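Local coordinates for endoglucanase, glycoside hydrolase family 5 protein (PDB 5IHS), which probably hydrolyses internal beta-1,4-glucosidic bonds of cellulose as a TIM-barrel endoglucanase and is thought to help the bacterium grow on crystalline cellulose, at residues 33-38 with 117-122; 83-88 with 245-250. All blocks are in the same frame, centred on the assembly; numbering follows the deposited sequence.

Interaction 1: residues 33-38 with 117-122; sequences GKLSVK and GIYVII
Y119 and L35 reach each other with matching first torsions: chi1 of -65° in Y119 and -56° in L35 sets each CG anti to its own carbonyl carbon and beside its backbone N. The tyrosine ring thus leans out from the start of barrel strand 119-125, and the leucine branches come down on it. L35 CD1 lies over one face, 3.9 Å from the centroid in a CH-pi contact, displaced toward the rim where it approaches Y119 CE1 at 3.5 Å. The phenol end goes to the backbone: Y119 OH donates to G33 O at 2.7 Å, in the carbonyl plane and on a lone pair, with a C=O...donor angle of 132°. G33, with positive phi, is the first residue past helix 28-32, and the hairpin of strands 35-38 and 41-44 follows, so the contact joins this N-terminal segment to the N-terminal end of the barrel. Y119 also packs on V83 and L52, L35 on I190. A phenylalanine here would keep the ring but probably leave the buried carbonyl of G33 without its hydroxyl partner. The short bond near the ring plane anchors the phenol end and satisfies a buried carbonyl, while the leucine methyl limits ring tilt.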
ATOM      1  N   GLY A  33     -17.354  -3.155  -3.636  1.00  9.31           N
ATOM      2  CA  GLY A  33     -17.459  -4.522  -3.161  1.00  9.93           C
ATOM      3  C   GLY A  33     -16.140  -5.281  -3.162  1.00  9.28           C
ATOM      4  O   GLY A  33     -15.046  -4.715  -3.026  1.00  9.47           O
ATOM      5  N   LYS A  34     -16.257  -6.596  -3.302  1.00  9.04           N
ATOM      6  CA  LYS A  34     -15.087  -7.462  -3.336  1.00  9.13           C
ATOM      7  C   LYS A  34     -14.243  -7.148  -4.560  1.00  9.17           C
ATOM      8  O   LYS A  34     -14.761  -6.995  -5.670  1.00  9.77           O
ATOM      9  CB  LYS A  34     -15.538  -8.920  -3.419  1.00 10.81           C
ATOM     10  CG  LYS A  34     -16.210  -9.458  -2.171  1.00 13.80           C
ATOM     11  CD  LYS A  34     -16.708 -10.887  -2.401  1.00 19.09           C
ATOM     12  CE  LYS A  34     -17.234 -11.538  -1.149  1.00 23.77           C
ATOM     13  NZ  LYS A  34     -17.680 -12.919  -1.454  1.00 26.31           N
ATOM     14  N   LEU A  35     -12.930  -7.097  -4.356  1.00  8.57           N
ATOM     15  CA  LEU A  35     -11.968  -6.799  -5.404  1.00  9.01           C
ATOM     16  C   LEU A  35     -11.325  -8.077  -5.929  1.00  9.04           C
ATOM     17  O   LEU A  35     -11.151  -9.063  -5.208  1.00 10.67           O
ATOM     18  CB  LEU A  35     -10.873  -5.875  -4.870  1.00  9.04           C
ATOM     19  CG  LEU A  35     -11.384  -4.567  -4.269  1.00  9.95           C
ATOM     20  CD1 LEU A  35     -10.197  -3.770  -3.729  1.00 10.71           C
ATOM     21  CD2 LEU A  35     -12.176  -3.731  -5.257  1.00 11.09           C
ATOM     22  N   SER A  36     -10.942  -8.034  -7.200  1.00  9.13           N
ATOM     23  CA  SER A  36     -10.253  -9.146  -7.833  1.00  9.42           C
ATOM     24  C   SER A  36      -9.368  -8.584  -8.941  1.00  8.72           C
ATOM     25  O   SER A  36      -9.327  -7.373  -9.174  1.00  9.12           O
ATOM     26  CB  SER A  36     -11.247 -10.192  -8.337  1.00 10.78           C
ATOM     27  OG  SER A  36     -12.120  -9.595  -9.250  1.00 12.27           O
ATOM     28  N   VAL A  37      -8.649  -9.469  -9.619  1.00  8.54           N
ATOM     29  CA  VAL A  37      -7.706  -9.077 -10.659  1.00  9.34           C
ATOM     30  C   VAL A  37      -8.138  -9.713 -11.967  1.00 10.33           C
ATOM     31  O   VAL A  37      -8.410 -10.916 -12.007  1.00 11.87           O
ATOM     32  CB  VAL A  37      -6.266  -9.491 -10.300  1.00 10.39           C
ATOM     33  CG1 VAL A  37      -5.290  -9.082 -11.401  1.00 11.24           C
ATOM     34  CG2 VAL A  37      -5.851  -8.885  -8.954  1.00 10.45           C
ATOM     35  N   LYS A  38      -8.181  -8.909 -13.028  1.00 11.23           N
ATOM     36  CA  LYS A  38      -8.423  -9.377 -14.390  1.00 12.82           C
ATOM     37  C   LYS A  38      -7.351  -8.760 -15.283  1.00 11.21           C
ATOM     38  O   LYS A  38      -7.360  -7.543 -15.512  1.00 12.33           O
ATOM     39  CB  LYS A  38      -9.815  -8.955 -14.854  1.00 16.16           C
ATOM     40  CG  LYS A  38     -10.137  -9.234 -16.315  1.00 20.33           C
ATOM     41  CD  LYS A  38     -10.105 -10.718 -16.635  1.00 24.48           C
ATOM     42  CE  LYS A  38     -10.664 -11.001 -18.025  1.00 27.42           C
ATOM     43  NZ  LYS A  38     -12.145 -10.862 -18.042  1.00 29.23           N
ATOM     44  N   GLY A 117     -15.745   2.018   6.099  1.00  8.60           N
ATOM     45  CA  GLY A 117     -16.060   1.620   4.744  1.00  8.43           C
ATOM     46  C   GLY A 117     -15.036   1.954   3.683  1.00  8.26           C
ATOM     47  O   GLY A 117     -15.427   2.220   2.544  1.00  9.23           O
ATOM     48  N   ILE A 118     -13.739   1.906   4.007  1.00  7.64           N
ATOM     49  CA  ILE A 118     -12.682   2.057   3.013  1.00  7.29           C
ATOM     50  C   ILE A 118     -11.821   0.793   3.006  1.00  6.48           C
ATOM     51  O   ILE A 118     -11.894  -0.046   3.905  1.00  7.32           O
ATOM     52  CB  ILE A 118     -11.848   3.345   3.190  1.00  7.67           C
ATOM     53  CG1 ILE A 118     -11.026   3.340   4.481  1.00  8.29           C
ATOM     54  CG2 ILE A 118     -12.761   4.569   3.122  1.00  8.52           C
ATOM     55  CD1 ILE A 118      -9.992   4.450   4.553  1.00  9.76           C
ATOM     56  N   TYR A 119     -11.000   0.665   1.970  1.00  6.59           N
ATOM     57  CA  TYR A 119     -10.110  -0.482   1.846  1.00  6.33           C
ATOM     58  C   TYR A 119      -8.873  -0.282   2.723  1.00  6.21           C
ATOM     59  O   TYR A 119      -8.516   0.846   3.090  1.00  6.47           O
ATOM     60  CB  TYR A 119      -9.741  -0.728   0.373  1.00  6.83           C
ATOM     61  CG  TYR A 119     -10.956  -1.122  -0.458  1.00  6.82           C
ATOM     62  CD1 TYR A 119     -11.383  -2.445  -0.502  1.00  7.21           C
ATOM     63  CD2 TYR A 119     -11.695  -0.177  -1.156  1.00  7.36           C
ATOM     64  CE1 TYR A 119     -12.509  -2.809  -1.217  1.00  7.88           C
ATOM     65  CE2 TYR A 119     -12.815  -0.528  -1.878  1.00  7.94           C
ATOM     66  CZ  TYR A 119     -13.229  -1.836  -1.901  1.00  7.79           C
ATOM     67  OH  TYR A 119     -14.378  -2.134  -2.616  1.00  8.69           O
ATOM     68  N   VAL A 120      -8.211  -1.388   3.061  1.00  6.28           N
ATOM     69  CA  VAL A 120      -7.050  -1.342   3.941  1.00  6.21           C
ATOM     70  C   VAL A 120      -6.027  -2.367   3.477  1.00  6.29           C
ATOM     71  O   VAL A 120      -6.379  -3.527   3.215  1.00  7.27           O
ATOM     72  CB  VAL A 120      -7.428  -1.538   5.427  1.00  7.26           C
ATOM     73  CG1 VAL A 120      -8.176  -2.838   5.658  1.00  7.94           C
ATOM     74  CG2 VAL A 120      -6.190  -1.450   6.318  1.00  7.43           C
ATOM     75  N   ILE A 121      -4.771  -1.934   3.381  1.00  5.99           N
ATOM     76  CA  ILE A 121      -3.650  -2.805   3.049  1.00  5.81           C
ATOM     77  C   ILE A 121      -2.939  -3.199   4.335  1.00  6.36           C
ATOM     78  O   ILE A 121      -2.491  -2.334   5.093  1.00  6.67           O
ATOM     79  CB  ILE A 121      -2.667  -2.111   2.100  1.00  6.40           C
ATOM     80  CG1 ILE A 121      -3.342  -1.711   0.789  1.00  7.05           C
ATOM     81  CG2 ILE A 121      -1.472  -3.017   1.830  1.00  7.23           C
ATOM     82  CD1 ILE A 121      -2.544  -0.719  -0.021  1.00  7.94           C
ATOM     83  N   ILE A 122      -2.824  -4.509   4.549  1.00  6.23           N
ATOM     84  CA  ILE A 122      -2.046  -5.072   5.646  1.00  6.57           C
ATOM     85  C   ILE A 122      -0.654  -5.335   5.081  1.00  6.59           C
ATOM     86  O   ILE A 122      -0.457  -6.307   4.353  1.00  6.99           O
ATOM     87  CB  ILE A 122      -2.684  -6.354   6.188  1.00  7.57           C
ATOM     88  CG1 ILE A 122      -4.084  -6.080   6.746  1.00  8.97           C
ATOM     89  CG2 ILE A 122      -1.785  -6.998   7.250  1.00  8.30           C
ATOM     90  CD1 ILE A 122      -4.844  -7.327   7.115  1.00 10.33           C
TER

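Interaction 2: residues 83-88 with 245-250; sequences VVRAAM and FVTEYG
R85 extends from strand 83-89 across the barrel interior and meets T247 and E248 on strand 244-249. The close part is at its head. CG is anti to the backbone N (chi1 174°), and the chain runs on extended to NE, which lays the guanidinium beneath the backbone of T247: T247 O stands 3.1 Å from R85 CD and over one face of the flat group, so R85 NE, although 3.2 Å from T247 O, does not bond to it. R85 NH1 instead gives a salt-bridge hydrogen bond to E248 OE1, 3.0 Å long with an N-H...acceptor angle of 154°, meeting the anti side of the oxygen, with the two planes turned 65° apart. In this eight-stranded TIM barrel, E248 lies near the C-terminal end of the seventh strand, where family 5 enzymes carry their nucleophile, and a nearby arginine from the second strand is consistent with a role in positioning it. R85 NE makes a salt bridge with E156, whose other carboxylate oxygen is hydrogen-bonded to T247 OG1, while E248 OE2 is held by the hydroxyl of Y222. The contact slackens away from this head: R85 NH2 passes T247 OG1 at 3.6 Å without bonding, and nearer the strand starts V83 CG2 and F245 CZ stay 5.0 Å apart.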
ATOM      1  N   VAL A  83      -8.347   4.098   0.392  1.00  6.82           N
ATOM      2  CA  VAL A  83      -7.546   3.018   0.947  1.00  6.35           C
ATOM      3  C   VAL A  83      -6.561   3.650   1.928  1.00  6.18           C
ATOM      4  O   VAL A  83      -6.110   4.788   1.742  1.00  7.16           O
ATOM      5  CB  VAL A  83      -6.835   2.216  -0.180  1.00  6.63           C
ATOM      6  CG1 VAL A  83      -5.885   3.106  -1.005  1.00  7.90           C
ATOM      7  CG2 VAL A  83      -6.102   0.999   0.367  1.00  7.13           C
ATOM      8  N   VAL A  84      -6.209   2.888   2.966  1.00  6.18           N
ATOM      9  CA  VAL A  84      -5.150   3.237   3.910  1.00  6.34           C
ATOM     10  C   VAL A  84      -4.258   2.013   4.062  1.00  6.14           C
ATOM     11  O   VAL A  84      -4.740   0.874   4.034  1.00  7.31           O
ATOM     12  CB  VAL A  84      -5.726   3.707   5.274  1.00  7.71           C
ATOM     13  CG1 VAL A  84      -6.599   2.640   5.932  1.00  8.66           C
ATOM     14  CG2 VAL A  84      -4.624   4.150   6.228  1.00 10.04           C
ATOM     15  N   ARG A  85      -2.958   2.244   4.240  1.00  5.70           N
ATOM     16  CA  ARG A  85      -1.967   1.173   4.364  1.00  5.90           C
ATOM     17  C   ARG A  85      -1.351   1.174   5.754  1.00  6.06           C
ATOM     18  O   ARG A  85      -0.826   2.192   6.214  1.00  6.60           O
ATOM     19  CB  ARG A  85      -0.899   1.327   3.285  1.00  6.06           C
ATOM     20  CG  ARG A  85       0.294   0.380   3.348  1.00  6.35           C
ATOM     21  CD  ARG A  85       1.129   0.622   2.127  1.00  6.40           C
ATOM     22  NE  ARG A  85       2.283  -0.236   1.882  1.00  6.22           N
ATOM     23  CZ  ARG A  85       3.563   0.137   1.946  1.00  6.38           C
ATOM     24  NH1 ARG A  85       3.944   1.297   2.474  1.00  6.63           N
ATOM     25  NH2 ARG A  85       4.480  -0.693   1.474  1.00  6.86           N
ATOM     26  N   ALA A  86      -1.423   0.020   6.418  1.00  6.07           N
ATOM     27  CA  ALA A  86      -0.833  -0.205   7.734  1.00  6.76           C
ATOM     28  C   ALA A  86       0.526  -0.866   7.514  1.00  6.96           C
ATOM     29  O   ALA A  86       0.590  -2.029   7.109  1.00  7.43           O
ATOM     30  CB  ALA A  86      -1.747  -1.091   8.576  1.00  7.11           C
ATOM     31  N   ALA A  87       1.605  -0.116   7.765  1.00  6.67           N
ATOM     32  CA  ALA A  87       2.977  -0.538   7.469  1.00  7.04           C
ATOM     33  C   ALA A  87       3.582  -1.145   8.732  1.00  6.65           C
ATOM     34  O   ALA A  87       4.267  -0.470   9.505  1.00  7.30           O
ATOM     35  CB  ALA A  87       3.796   0.646   6.961  1.00  7.57           C
ATOM     36  N   MET A  88       3.346  -2.440   8.930  1.00  6.56           N
ATOM     37  CA  MET A  88       3.783  -3.110  10.148  1.00  7.30           C
ATOM     38  C   MET A  88       5.271  -3.434  10.053  1.00  7.28           C
ATOM     39  O   MET A  88       5.690  -4.289   9.265  1.00  7.25           O
ATOM     40  CB  MET A  88       2.990  -4.391  10.376  1.00  7.63           C
ATOM     41  CG  MET A  88       3.261  -4.951  11.763  1.00  8.19           C
ATOM     42  SD  MET A  88       2.515  -6.539  12.140  1.00  8.44           S
ATOM     43  CE  MET A  88       3.406  -7.587  10.994  1.00  9.28           C
ATOM     44  N   PHE A 245       0.379  -2.616  -8.377  1.00  6.66           N
ATOM     45  CA  PHE A 245      -0.219  -1.764  -7.349  1.00  6.32           C
ATOM     46  C   PHE A 245       0.914  -0.947  -6.733  1.00  5.92           C
ATOM     47  O   PHE A 245       1.899  -1.517  -6.249  1.00  6.13           O
ATOM     48  CB  PHE A 245      -0.907  -2.654  -6.299  1.00  7.04           C
ATOM     49  CG  PHE A 245      -1.895  -1.949  -5.374  1.00  7.49           C
ATOM     50  CD1 PHE A 245      -1.607  -0.769  -4.702  1.00  7.22           C
ATOM     51  CD2 PHE A 245      -3.136  -2.526  -5.143  1.00  8.96           C
ATOM     52  CE1 PHE A 245      -2.531  -0.176  -3.856  1.00  7.73           C
ATOM     53  CE2 PHE A 245      -4.061  -1.930  -4.291  1.00  9.77           C
ATOM     54  CZ  PHE A 245      -3.744  -0.767  -3.646  1.00  8.70           C
ATOM     55  N   VAL A 246       0.797   0.380  -6.778  1.00  5.81           N
ATOM     56  CA  VAL A 246       1.781   1.251  -6.142  1.00  5.78           C
ATOM     57  C   VAL A 246       1.399   1.371  -4.668  1.00  6.06           C
ATOM     58  O   VAL A 246       0.688   2.294  -4.249  1.00  6.49           O
ATOM     59  CB  VAL A 246       1.904   2.603  -6.861  1.00  6.01           C
ATOM     60  CG1 VAL A 246       2.818   3.544  -6.083  1.00  6.59           C
ATOM     61  CG2 VAL A 246       2.457   2.391  -8.263  1.00  6.65           C
ATOM     62  N   THR A 247       1.860   0.419  -3.852  1.00  5.70           N
ATOM     63  CA  THR A 247       1.505   0.468  -2.442  1.00  5.88           C
ATOM     64  C   THR A 247       2.273   1.539  -1.698  1.00  5.77           C
ATOM     65  O   THR A 247       1.914   1.842  -0.557  1.00  6.53           O
ATOM     66  CB  THR A 247       1.689  -0.889  -1.752  1.00  6.25           C
ATOM     67  OG1 THR A 247       3.065  -1.247  -1.830  1.00  6.90           O
ATOM     68  CG2 THR A 247       0.808  -1.982  -2.380  1.00  7.50           C
ATOM     69  N   GLU A 248       3.308   2.112  -2.314  1.00  5.67           N
ATOM     70  CA  GLU A 248       4.066   3.186  -1.693  1.00  5.81           C
ATOM     71  C   GLU A 248       4.720   4.030  -2.775  1.00  5.68           C
ATOM     72  O   GLU A 248       5.394   3.494  -3.671  1.00  6.48           O
ATOM     73  CB  GLU A 248       5.149   2.609  -0.776  1.00  6.83           C
ATOM     74  CG  GLU A 248       5.764   3.618   0.147  1.00  7.69           C
ATOM     75  CD  GLU A 248       6.933   3.039   0.927  1.00  8.12           C
ATOM     76  OE1 GLU A 248       6.735   2.027   1.650  1.00  8.16           O
ATOM     77  OE2 GLU A 248       8.047   3.603   0.799  1.00  9.71           O
ATOM     78  N   TYR A 249       4.570   5.348  -2.670  1.00  5.45           N
ATOM     79  CA  TYR A 249       5.353   6.265  -3.491  1.00  5.71           C
ATOM     80  C   TYR A 249       5.595   7.522  -2.675  1.00  5.72           C
ATOM     81  O   TYR A 249       4.824   7.864  -1.777  1.00  6.38           O
ATOM     82  CB  TYR A 249       4.664   6.614  -4.841  1.00  6.06           C
ATOM     83  CG  TYR A 249       3.502   7.562  -4.659  1.00  6.28           C
ATOM     84  CD1 TYR A 249       2.249   7.084  -4.300  1.00  6.10           C
ATOM     85  CD2 TYR A 249       3.650   8.939  -4.824  1.00  6.79           C
ATOM     86  CE1 TYR A 249       1.181   7.945  -4.079  1.00  6.72           C
ATOM     87  CE2 TYR A 249       2.589   9.809  -4.603  1.00  7.17           C
ATOM     88  CZ  TYR A 249       1.359   9.308  -4.221  1.00  6.71           C
ATOM     89  OH  TYR A 249       0.336  10.190  -3.987  1.00  7.11           O
ATOM     90  N   GLY A 250       6.662   8.236  -3.014  1.00  6.83           N
ATOM     91  CA  GLY A 250       6.936   9.531  -2.442  1.00  7.37           C
ATOM     92  C   GLY A 250       6.793  10.660  -3.454  1.00  7.50           C
ATOM     93  O   GLY A 250       6.460  10.461  -4.617  1.00  7.67           O
TER

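The two contacts have centres 13 Å apart and are joined through adjacent barrel strands. Strands 83-89 and 119-125 pair in parallel, with probable hydrogen bonds from I121 N to V84 O and from A86 N to I121 O, both 2.9 Å; Y119 O also packs against V83 CG2 at 3.6 Å. Interaction 1 lies at the N-terminal end of the barrel, where a hairpin packs beneath the strands. Interaction 2 lies in its middle, centred about 2 Å from the centre of the chain, and leads up to E248 at the end where family 5 active sites open. The tyrosine contact thus belongs to the barrel floor, the arginine contact to the probable catalytic centre.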